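Local coordinates for type III secretion system effector protein ExoU (Pseudomonas fluorescens, PDB 4QMK) that probably acts as a phospholipase injected through the type III secretion system, with a phosphatidylinositol 4,5-bisphosphate-binding domain that brings it to the plasma membrane, at residues R157-P160 with G161-N165; N575-R578 with E579-P583; L585-P588 with G589-A593. All blocks are in the same frame, centred on the assembly; numbering follows the deposited sequence.

Contact 1. Residues R157-P160 with G161-N165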
ATOM      1  N   ARG A 157      17.511  -0.173 -10.087  1.00 46.09           N
ATOM      2  CA  ARG A 157      18.320  -1.292 -10.557  1.00 47.49           C
ATOM      3  C   ARG A 157      19.322  -1.724  -9.490  1.00 43.62           C
ATOM      4  O   ARG A 157      19.788  -2.832  -9.530  1.00 43.33           O
ATOM      5  CB  ARG A 157      19.004  -0.971 -11.927  1.00 51.13           C
ATOM      6  CG  ARG A 157      18.004  -0.996 -13.093  1.00 53.23           C
ATOM      7  CD  ARG A 157      18.616  -1.038 -14.486  1.00 56.25           C
ATOM      8  NE  ARG A 157      19.129   0.261 -14.898  1.00 68.15           N
ATOM      9  CZ  ARG A 157      18.439   1.192 -15.574  1.00 73.43           C
ATOM     10  NH1 ARG A 157      17.182   0.991 -15.955  1.00 69.64           N
ATOM     11  NH2 ARG A 157      19.020   2.350 -15.883  1.00 74.15           N
ATOM     12  N   SER A 158      19.597  -0.848  -8.522  1.00 43.05           N
ATOM     13  CA  SER A 158      20.639  -1.065  -7.512  1.00 41.49           C
ATOM     14  C   SER A 158      20.167  -1.597  -6.163  1.00 39.37           C
ATOM     15  O   SER A 158      20.964  -1.713  -5.257  1.00 39.25           O
ATOM     16  CB  SER A 158      21.289   0.281  -7.200  1.00 42.56           C
ATOM     17  OG  SER A 158      20.392   1.099  -6.452  1.00 40.66           O
ATOM     18  N   LEU A 159      18.886  -1.890  -6.022  1.00 37.58           N
ATOM     19  CA  LEU A 159      18.343  -2.309  -4.745  1.00 39.38           C
ATOM     20  C   LEU A 159      18.892  -3.689  -4.193  1.00 42.21           C
ATOM     21  O   LEU A 159      18.981  -4.696  -4.900  1.00 38.68           O
ATOM     22  CB  LEU A 159      16.820  -2.317  -4.837  1.00 39.34           C
ATOM     23  CG  LEU A 159      16.190  -0.963  -5.225  1.00 38.63           C
ATOM     24  CD1 LEU A 159      14.695  -1.092  -5.261  1.00 38.95           C
ATOM     25  CD2 LEU A 159      16.565   0.124  -4.245  1.00 38.20           C
ATOM     26  N   PRO A 160      19.261  -3.717  -2.906  1.00 45.95           N
ATOM     27  CA  PRO A 160      19.737  -4.975  -2.341  1.00 47.74           C
ATOM     28  C   PRO A 160      18.716  -6.093  -2.544  1.00 49.74           C
ATOM     29  O   PRO A 160      19.082  -7.238  -2.788  1.00 48.39           O
ATOM     30  CB  PRO A 160      19.897  -4.660  -0.860  1.00 49.95           C
ATOM     31  CG  PRO A 160      19.016  -3.461  -0.600  1.00 49.88           C
ATOM     32  CD  PRO A 160      18.997  -2.689  -1.881  1.00 46.67           C
ATOM     33  N   GLY A 161      17.442  -5.733  -2.462  1.00 50.58           N
ATOM     34  CA  GLY A 161      16.366  -6.658  -2.664  1.00 51.25           C
ATOM     35  C   GLY A 161      15.435  -6.112  -3.735  1.00 51.78           C
ATOM     36  O   GLY A 161      14.799  -5.050  -3.555  1.00 52.13           O
ATOM     37  N   PRO A 162      15.326  -6.856  -4.840  1.00 48.73           N
ATOM     38  CA  PRO A 162      14.523  -6.466  -5.940  1.00 46.19           C
ATOM     39  C   PRO A 162      13.052  -6.154  -5.586  1.00 53.50           C
ATOM     40  O   PRO A 162      12.428  -6.841  -4.766  1.00 49.52           O
ATOM     41  CB  PRO A 162      14.558  -7.675  -6.812  1.00 49.12           C
ATOM     42  CG  PRO A 162      14.631  -8.843  -5.844  1.00 54.87           C
ATOM     43  CD  PRO A 162      15.592  -8.317  -4.826  1.00 52.37           C
ATOM     44  N   VAL A 163      12.520  -5.107  -6.233  1.00 54.60           N
ATOM     45  CA  VAL A 163      11.131  -4.753  -6.138  1.00 51.86           C
ATOM     46  C   VAL A 163      10.476  -5.341  -7.400  1.00 48.03           C
ATOM     47  O   VAL A 163      11.137  -5.903  -8.304  1.00 42.04           O
ATOM     48  CB  VAL A 163      10.895  -3.196  -6.110  1.00 58.07           C
ATOM     49  CG1 VAL A 163      11.673  -2.528  -4.976  1.00 58.78           C
ATOM     50  CG2 VAL A 163      11.217  -2.534  -7.469  1.00 55.81           C
ATOM     51  N   GLY A 164       9.178  -5.138  -7.480  1.00 47.53           N
ATOM     52  CA  GLY A 164       8.382  -5.677  -8.570  1.00 45.54           C
ATOM     53  C   GLY A 164       8.553  -5.030  -9.929  1.00 40.82           C
ATOM     54  O   GLY A 164       8.668  -5.727 -10.907  1.00 39.91           O
ATOM     55  N   ASN A 165       8.549  -3.699  -9.979  1.00 38.09           N
ATOM     56  CA  ASN A 165       8.604  -2.922 -11.236  1.00 35.82           C
ATOM     57  C   ASN A 165       8.801  -1.456 -10.886  1.00 32.98           C
ATOM     58  O   ASN A 165       8.386  -1.000  -9.839  1.00 33.20           O
ATOM     59  CB  ASN A 165       7.316  -3.080 -12.061  1.00 35.92           C
ATOM     60  CG  ASN A 165       7.372  -2.337 -13.449  1.00 36.97           C
ATOM     61  OD1 ASN A 165       6.870  -1.196 -13.601  1.00 32.86           O
ATOM     62  ND2 ASN A 165       7.930  -2.997 -14.449  1.00 34.78           N
TER
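L159 and V163 meet across a compact bend in the connection that joins helix 140-157 to helix 166-173 in the patatin-like phospholipase region, a loop with no regular secondary structure, containing P160, G161, P162 and G164.

The apolar part is a single methyl contact. CD1 of L159 lies 3.4 Å from CG1 of V163, the two branched side chains meeting at a slant. The torsion of L159 places CG beside its own backbone N (chi1 -58°), and an extended chi2 (-179°) carries CD1 out to V163. V163 turns the same way at chi1 -56°, and this sets CG1 rather than CG2 against the leucine.

Backbone packing makes up the rest. The bend at P160 brings the carbonyl carbon of L159 to 3.0 Å from N of G161, yet the N-H of G161 points poorly at O of L159 and makes no bond to it. P162 has no N-H to offer. CB of L159 lies 3.6 Å from O of G161, so the leucine packs on main chain as well as on V163.

Polar groups hold the loop at its ends. S158 OG reaches back to the carbonyls of K154 and L155 and is also bonded to W144 of the second subunit, a residue that also packs on L159. At the far end N165 is the N-cap of helix 166-173: its OD1 accepts from N of S167 and V259, while ND2 donates to O of L257.

In the V163 fork the second methyl stands farther off, CG2 lying 4.4 Å from CD1 of L159.

Contact 2. Residues N575-R578 with E579-P583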
ATOM      1  N   ASN A 575       9.901 -12.479 -14.367  1.00 25.14           N
ATOM      2  CA  ASN A 575      10.208 -11.264 -13.713  1.00 24.17           C
ATOM      3  C   ASN A 575      11.648 -10.829 -13.860  1.00 23.80           C
ATOM      4  O   ASN A 575      11.890  -9.664 -14.150  1.00 22.30           O
ATOM      5  CB  ASN A 575       9.752 -11.327 -12.299  1.00 25.14           C
ATOM      6  CG  ASN A 575       8.240 -11.228 -12.210  1.00 28.48           C
ATOM      7  OD1 ASN A 575       7.641 -10.516 -12.981  1.00 37.11           O
ATOM      8  ND2 ASN A 575       7.628 -11.960 -11.322  1.00 29.95           N
ATOM      9  N   PHE A 576      12.577 -11.797 -13.767  1.00 23.18           N
ATOM     10  CA  PHE A 576      13.979 -11.555 -13.820  1.00 21.74           C
ATOM     11  C   PHE A 576      14.302 -11.076 -15.222  1.00 23.83           C
ATOM     12  O   PHE A 576      15.054 -10.097 -15.410  1.00 23.72           O
ATOM     13  CB  PHE A 576      14.743 -12.824 -13.472  1.00 21.63           C
ATOM     14  CG  PHE A 576      16.219 -12.678 -13.568  1.00 20.16           C
ATOM     15  CD1 PHE A 576      16.924 -12.031 -12.585  1.00 21.09           C
ATOM     16  CD2 PHE A 576      16.887 -13.150 -14.657  1.00 20.63           C
ATOM     17  CE1 PHE A 576      18.290 -11.825 -12.706  1.00 22.04           C
ATOM     18  CE2 PHE A 576      18.270 -12.997 -14.790  1.00 20.82           C
ATOM     19  CZ  PHE A 576      18.978 -12.322 -13.815  1.00 21.13           C
ATOM     20  N   ILE A 577      13.693 -11.749 -16.192  1.00 24.41           N
ATOM     21  CA  ILE A 577      13.824 -11.401 -17.592  1.00 25.23           C
ATOM     22  C   ILE A 577      13.425  -9.998 -17.865  1.00 25.89           C
ATOM     23  O   ILE A 577      14.143  -9.245 -18.442  1.00 27.09           O
ATOM     24  CB  ILE A 577      12.998 -12.342 -18.473  1.00 24.34           C
ATOM     25  CG1 ILE A 577      13.725 -13.710 -18.544  1.00 25.07           C
ATOM     26  CG2 ILE A 577      12.867 -11.794 -19.878  1.00 23.81           C
ATOM     27  CD1 ILE A 577      12.958 -14.843 -19.207  1.00 25.40           C
ATOM     28  N   ARG A 578      12.278  -9.633 -17.380  1.00 29.72           N
ATOM     29  CA  ARG A 578      11.696  -8.315 -17.665  1.00 29.10           C
ATOM     30  C   ARG A 578      12.450  -7.202 -16.961  1.00 27.53           C
ATOM     31  O   ARG A 578      12.649  -6.165 -17.503  1.00 29.81           O
ATOM     32  CB  ARG A 578      10.248  -8.353 -17.148  1.00 31.97           C
ATOM     33  CG  ARG A 578       9.438  -7.163 -17.549  1.00 38.35           C
ATOM     34  CD  ARG A 578       8.732  -6.535 -16.381  1.00 41.18           C
ATOM     35  NE  ARG A 578       7.627  -7.319 -15.887  1.00 44.51           N
ATOM     36  CZ  ARG A 578       7.113  -7.150 -14.683  1.00 46.30           C
ATOM     37  NH1 ARG A 578       7.588  -6.217 -13.882  1.00 48.25           N
ATOM     38  NH2 ARG A 578       6.128  -7.912 -14.279  1.00 56.51           N
ATOM     39  N   GLU A 579      12.914  -7.473 -15.761  1.00 25.74           N
ATOM     40  CA  GLU A 579      13.451  -6.472 -14.871  1.00 28.06           C
ATOM     41  C   GLU A 579      15.001  -6.396 -14.826  1.00 27.79           C
ATOM     42  O   GLU A 579      15.568  -5.401 -14.444  1.00 26.15           O
ATOM     43  CB  GLU A 579      12.913  -6.813 -13.476  1.00 32.65           C
ATOM     44  CG  GLU A 579      12.544  -5.648 -12.584  1.00 41.01           C
ATOM     45  CD  GLU A 579      11.378  -4.808 -13.125  1.00 41.14           C
ATOM     46  OE1 GLU A 579      11.481  -3.559 -13.012  1.00 45.30           O
ATOM     47  OE2 GLU A 579      10.419  -5.381 -13.689  1.00 34.36           O
ATOM     48  N   VAL A 580      15.677  -7.443 -15.250  1.00 28.19           N
ATOM     49  CA  VAL A 580      17.110  -7.460 -15.223  1.00 27.53           C
ATOM     50  C   VAL A 580      17.726  -7.673 -16.615  1.00 26.89           C
ATOM     51  O   VAL A 580      18.616  -6.918 -17.048  1.00 32.40           O
ATOM     52  CB  VAL A 580      17.612  -8.563 -14.306  1.00 28.83           C
ATOM     53  CG1 VAL A 580      19.125  -8.579 -14.338  1.00 30.76           C
ATOM     54  CG2 VAL A 580      17.136  -8.343 -12.897  1.00 28.64           C
ATOM     55  N   ILE A 581      17.225  -8.644 -17.352  1.00 24.61           N
ATOM     56  CA  ILE A 581      17.774  -8.880 -18.660  1.00 22.79           C
ATOM     57  C   ILE A 581      17.399  -7.837 -19.687  1.00 24.69           C
ATOM     58  O   ILE A 581      18.293  -7.275 -20.354  1.00 26.57           O
ATOM     59  CB  ILE A 581      17.424 -10.243 -19.145  1.00 21.17           C
ATOM     60  CG1 ILE A 581      18.160 -11.271 -18.274  1.00 21.56           C
ATOM     61  CG2 ILE A 581      17.894 -10.392 -20.564  1.00 21.80           C
ATOM     62  CD1 ILE A 581      17.758 -12.699 -18.562  1.00 21.28           C
ATOM     63  N   TYR A 582      16.099  -7.553 -19.790  1.00 25.78           N
ATOM     64  CA  TYR A 582      15.582  -6.618 -20.754  1.00 27.72           C
ATOM     65  C   TYR A 582      16.422  -5.304 -20.852  1.00 24.55           C
ATOM     66  O   TYR A 582      16.934  -5.003 -21.886  1.00 22.37           O
ATOM     67  CB  TYR A 582      14.122  -6.333 -20.482  1.00 33.71           C
ATOM     68  CG  TYR A 582      13.545  -5.286 -21.422  1.00 42.46           C
ATOM     69  CD1 TYR A 582      13.231  -5.603 -22.747  1.00 50.89           C
ATOM     70  CD2 TYR A 582      13.406  -3.967 -21.027  1.00 46.94           C
ATOM     71  CE1 TYR A 582      12.757  -4.631 -23.636  1.00 54.98           C
ATOM     72  CE2 TYR A 582      12.937  -2.993 -21.913  1.00 50.39           C
ATOM     73  CZ  TYR A 582      12.600  -3.343 -23.207  1.00 50.73           C
ATOM     74  OH  TYR A 582      12.111  -2.418 -24.076  1.00 55.30           O
ATOM     75  N   PRO A 583      16.600  -4.583 -19.763  1.00 23.48           N
ATOM     76  CA  PRO A 583      17.409  -3.379 -19.798  1.00 25.82           C
ATOM     77  C   PRO A 583      18.845  -3.534 -20.247  1.00 26.98           C
ATOM     78  O   PRO A 583      19.335  -2.591 -20.887  1.00 27.42           O
ATOM     79  CB  PRO A 583      17.407  -2.892 -18.376  1.00 24.33           C
ATOM     80  CG  PRO A 583      16.186  -3.449 -17.819  1.00 25.10           C
ATOM     81  CD  PRO A 583      15.979  -4.764 -18.463  1.00 25.39           C
TER
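A chi1 of 177° turns the F576 ring away from its own N and along helix 555-585 to V580, one turn further on. V580 sets CG1 anti to N, and the isopropyl group then faces the ring. CB of V580 makes a CH-pi contact over one face, 4.0 Å from the centroid of the F576 ring and displaced toward its rim, with V580 CG2 at 3.7 Å from F576 CE1. I581 approaches differently, crossing the phenylalanine at about a right angle and placing CD1 3.8 Å from F576 CE2.

The helix widens here into a pi-type turn. The carbonyl O of F576 accepts both from N of V580, at 2.7 Å, and from N of I581, at 3.3 Å. Y582 N then reaches back five residues to O of I577, at 2.9 Å and with a fairly straight N-H. At P583 the pattern breaks, because proline has no N-H, and the helix kinks.

R578 and E579 lie side by side, and NH1 of R578 forms a salt bridge to OE2 of E579 at 3.0 Å. The guanidinium and carboxylate planes stand 87° apart, so this is a single-pronged bridge rather than a flat, paired one.

The charged pair adjoins N165 of the loop before helix 166-173, while E579 and Y582 pack on strand 254-260. W647 meets the F576 ring edge-to-face, and helix 592-606 receives I577 and I581 through L605, L598 and V602.

Contact 3. Residues L585-P588 with G589-A593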
ATOM      1  N   LEU A 585      20.041  -6.100 -22.179  1.00 28.19           N
ATOM      2  CA  LEU A 585      20.028  -6.646 -23.523  1.00 28.43           C
ATOM      3  C   LEU A 585      19.766  -5.584 -24.535  1.00 28.94           C
ATOM      4  O   LEU A 585      20.406  -5.568 -25.552  1.00 30.64           O
ATOM      5  CB  LEU A 585      18.988  -7.769 -23.588  1.00 29.25           C
ATOM      6  CG  LEU A 585      18.818  -8.564 -24.886  1.00 31.46           C
ATOM      7  CD1 LEU A 585      20.119  -9.138 -25.356  1.00 31.19           C
ATOM      8  CD2 LEU A 585      17.806  -9.691 -24.680  1.00 32.40           C
ATOM      9  N   TYR A 586      18.854  -4.660 -24.232  1.00 29.94           N
ATOM     10  CA  TYR A 586      18.532  -3.576 -25.155  1.00 34.24           C
ATOM     11  C   TYR A 586      19.255  -2.279 -24.858  1.00 34.14           C
ATOM     12  O   TYR A 586      18.873  -1.241 -25.320  1.00 36.58           O
ATOM     13  CB  TYR A 586      17.031  -3.357 -25.170  1.00 35.99           C
ATOM     14  CG  TYR A 586      16.388  -4.553 -25.774  1.00 38.26           C
ATOM     15  CD1 TYR A 586      16.413  -4.776 -27.136  1.00 40.41           C
ATOM     16  CD2 TYR A 586      15.846  -5.509 -24.983  1.00 43.72           C
ATOM     17  CE1 TYR A 586      15.849  -5.914 -27.686  1.00 41.59           C
ATOM     18  CE2 TYR A 586      15.275  -6.646 -25.519  1.00 47.58           C
ATOM     19  CZ  TYR A 586      15.273  -6.827 -26.874  1.00 43.77           C
ATOM     20  OH  TYR A 586      14.705  -7.973 -27.375  1.00 60.53           O
ATOM     21  N   ARG A 587      20.296  -2.350 -24.067  1.00 35.63           N
ATOM     22  CA  ARG A 587      21.094  -1.193 -23.772  1.00 39.60           C
ATOM     23  C   ARG A 587      21.873  -0.849 -25.074  1.00 42.02           C
ATOM     24  O   ARG A 587      22.614  -1.712 -25.590  1.00 39.80           O
ATOM     25  CB  ARG A 587      22.098  -1.556 -22.669  1.00 38.75           C
ATOM     26  CG  ARG A 587      22.669  -0.380 -21.899  1.00 44.50           C
ATOM     27  CD  ARG A 587      24.103  -0.619 -21.425  1.00 43.66           C
ATOM     28  NE  ARG A 587      24.972   0.004 -22.402  1.00 54.12           N
ATOM     29  CZ  ARG A 587      26.216  -0.351 -22.674  1.00 58.02           C
ATOM     30  NH1 ARG A 587      26.786  -1.406 -22.077  1.00 56.45           N
ATOM     31  NH2 ARG A 587      26.881   0.350 -23.587  1.00 61.06           N
ATOM     32  N   PRO A 588      21.694   0.370 -25.616  1.00 38.53           N
ATOM     33  CA  PRO A 588      22.493   0.857 -26.772  1.00 39.88           C
ATOM     34  C   PRO A 588      23.997   0.703 -26.548  1.00 36.61           C
ATOM     35  O   PRO A 588      24.517   1.171 -25.533  1.00 34.32           O
ATOM     36  CB  PRO A 588      22.148   2.346 -26.836  1.00 39.30           C
ATOM     37  CG  PRO A 588      20.799   2.441 -26.243  1.00 39.85           C
ATOM     38  CD  PRO A 588      20.660   1.335 -25.225  1.00 39.68           C
ATOM     39  N   GLY A 589      24.668  -0.010 -27.453  1.00 37.58           N
ATOM     40  CA  GLY A 589      26.128  -0.246 -27.341  1.00 38.27           C
ATOM     41  C   GLY A 589      26.590  -1.524 -26.628  1.00 35.39           C
ATOM     42  O   GLY A 589      27.776  -1.812 -26.559  1.00 34.20           O
ATOM     43  N   GLN A 590      25.656  -2.295 -26.102  1.00 33.99           N
ATOM     44  CA  GLN A 590      25.986  -3.540 -25.396  1.00 31.22           C
ATOM     45  C   GLN A 590      26.707  -4.437 -26.335  1.00 29.47           C
ATOM     46  O   GLN A 590      26.161  -4.768 -27.390  1.00 30.44           O
ATOM     47  CB  GLN A 590      24.694  -4.241 -24.973  1.00 31.02           C
ATOM     48  CG  GLN A 590      24.888  -5.493 -24.222  1.00 29.34           C
ATOM     49  CD  GLN A 590      25.389  -5.202 -22.855  1.00 30.14           C
ATOM     50  OE1 GLN A 590      26.569  -5.379 -22.540  1.00 34.26           O
ATOM     51  NE2 GLN A 590      24.502  -4.772 -22.017  1.00 30.80           N
ATOM     52  N   PRO A 591      27.922  -4.850 -25.973  1.00 28.59           N
ATOM     53  CA  PRO A 591      28.719  -5.741 -26.796  1.00 29.09           C
ATOM     54  C   PRO A 591      28.020  -7.045 -27.126  1.00 26.45           C
ATOM     55  O   PRO A 591      27.232  -7.546 -26.359  1.00 26.72           O
ATOM     56  CB  PRO A 591      29.946  -6.004 -25.936  1.00 30.04           C
ATOM     57  CG  PRO A 591      30.091  -4.777 -25.130  1.00 29.24           C
ATOM     58  CD  PRO A 591      28.682  -4.403 -24.801  1.00 29.79           C
ATOM     59  N   ALA A 592      28.357  -7.579 -28.268  1.00 26.31           N
ATOM     60  CA  ALA A 592      27.686  -8.697 -28.835  1.00 27.32           C
ATOM     61  C   ALA A 592      27.724  -9.985 -27.971  1.00 29.40           C
ATOM     62  O   ALA A 592      26.731 -10.718 -27.958  1.00 28.69           O
ATOM     63  CB  ALA A 592      28.218  -8.959 -30.236  1.00 28.16           C
ATOM     64  N   ALA A 593      28.853 -10.242 -27.291  1.00 28.57           N
ATOM     65  CA  ALA A 593      29.013 -11.413 -26.484  1.00 28.41           C
ATOM     66  C   ALA A 593      28.024 -11.377 -25.309  1.00 28.42           C
ATOM     67  O   ALA A 593      27.429 -12.407 -24.922  1.00 26.66           O
ATOM     68  CB  ALA A 593      30.473 -11.556 -26.007  1.00 28.40           C
TER
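The contact between R587 and Q590 is a type II beta turn at the surface, linking the end of helix 555-585 to the start of helix 592-606. It is closed by a backbone bond from N of Q590 to O of R587, 3.1 Å long, with the donor standing above the carbonyl plane. P588 and G589 occupy the corner. The positive phi of G589 (93°) suits the third position of such a turn, where a CB would collide with O of P588.

The two helices joined in this way form an antiparallel hairpin, with L585 packing against V595 and L598 on the second helix. The turn is its exposed bend within the ExoU C-terminal region, and R587 touches R254 of strand 254-260.

R587 folds back over its own turn. Its first torsion (-159°) carries CG away from the backbone N, and bends at chi2 and chi3 lay one guanidinium face over N of Q590, 4.0 Å from CZ of R587. NE and NH2 of R587 make weak bonds to O of P588, the latter 3.2 Å long.

Q590 crosses R587 at about a right angle, and its amide is engaged by other residues. NE2 donates to O of S584 and also bonds to OH of Y625, while OE1 accepts from ND2 of N594. CB of Q590 rests 3.3 Å from O of R587.

Overall arrangement
From the N terminus, contact 1 comes first, in the patatin-like phospholipase region, where it rounds the short loop between helices 140-157 and 166-173. Contact 2 lies far along the sequence on helix 555-585, and contact 3 follows directly, closing the turn into helix 592-606. The three are in series, neither nesting nor crossing. Contacts 1 and 2 nevertheless touch, as R578 makes a weak hydrogen bond to O of G164 and E579 packs on N165; W647 reaches both. Strand 254-260 links all three, through N165, E579 and Y586, tying the patatin-like phospholipase region to the C-terminal helices. Contacts 1 and 3 stay about 8 Å apart at their nearest atoms.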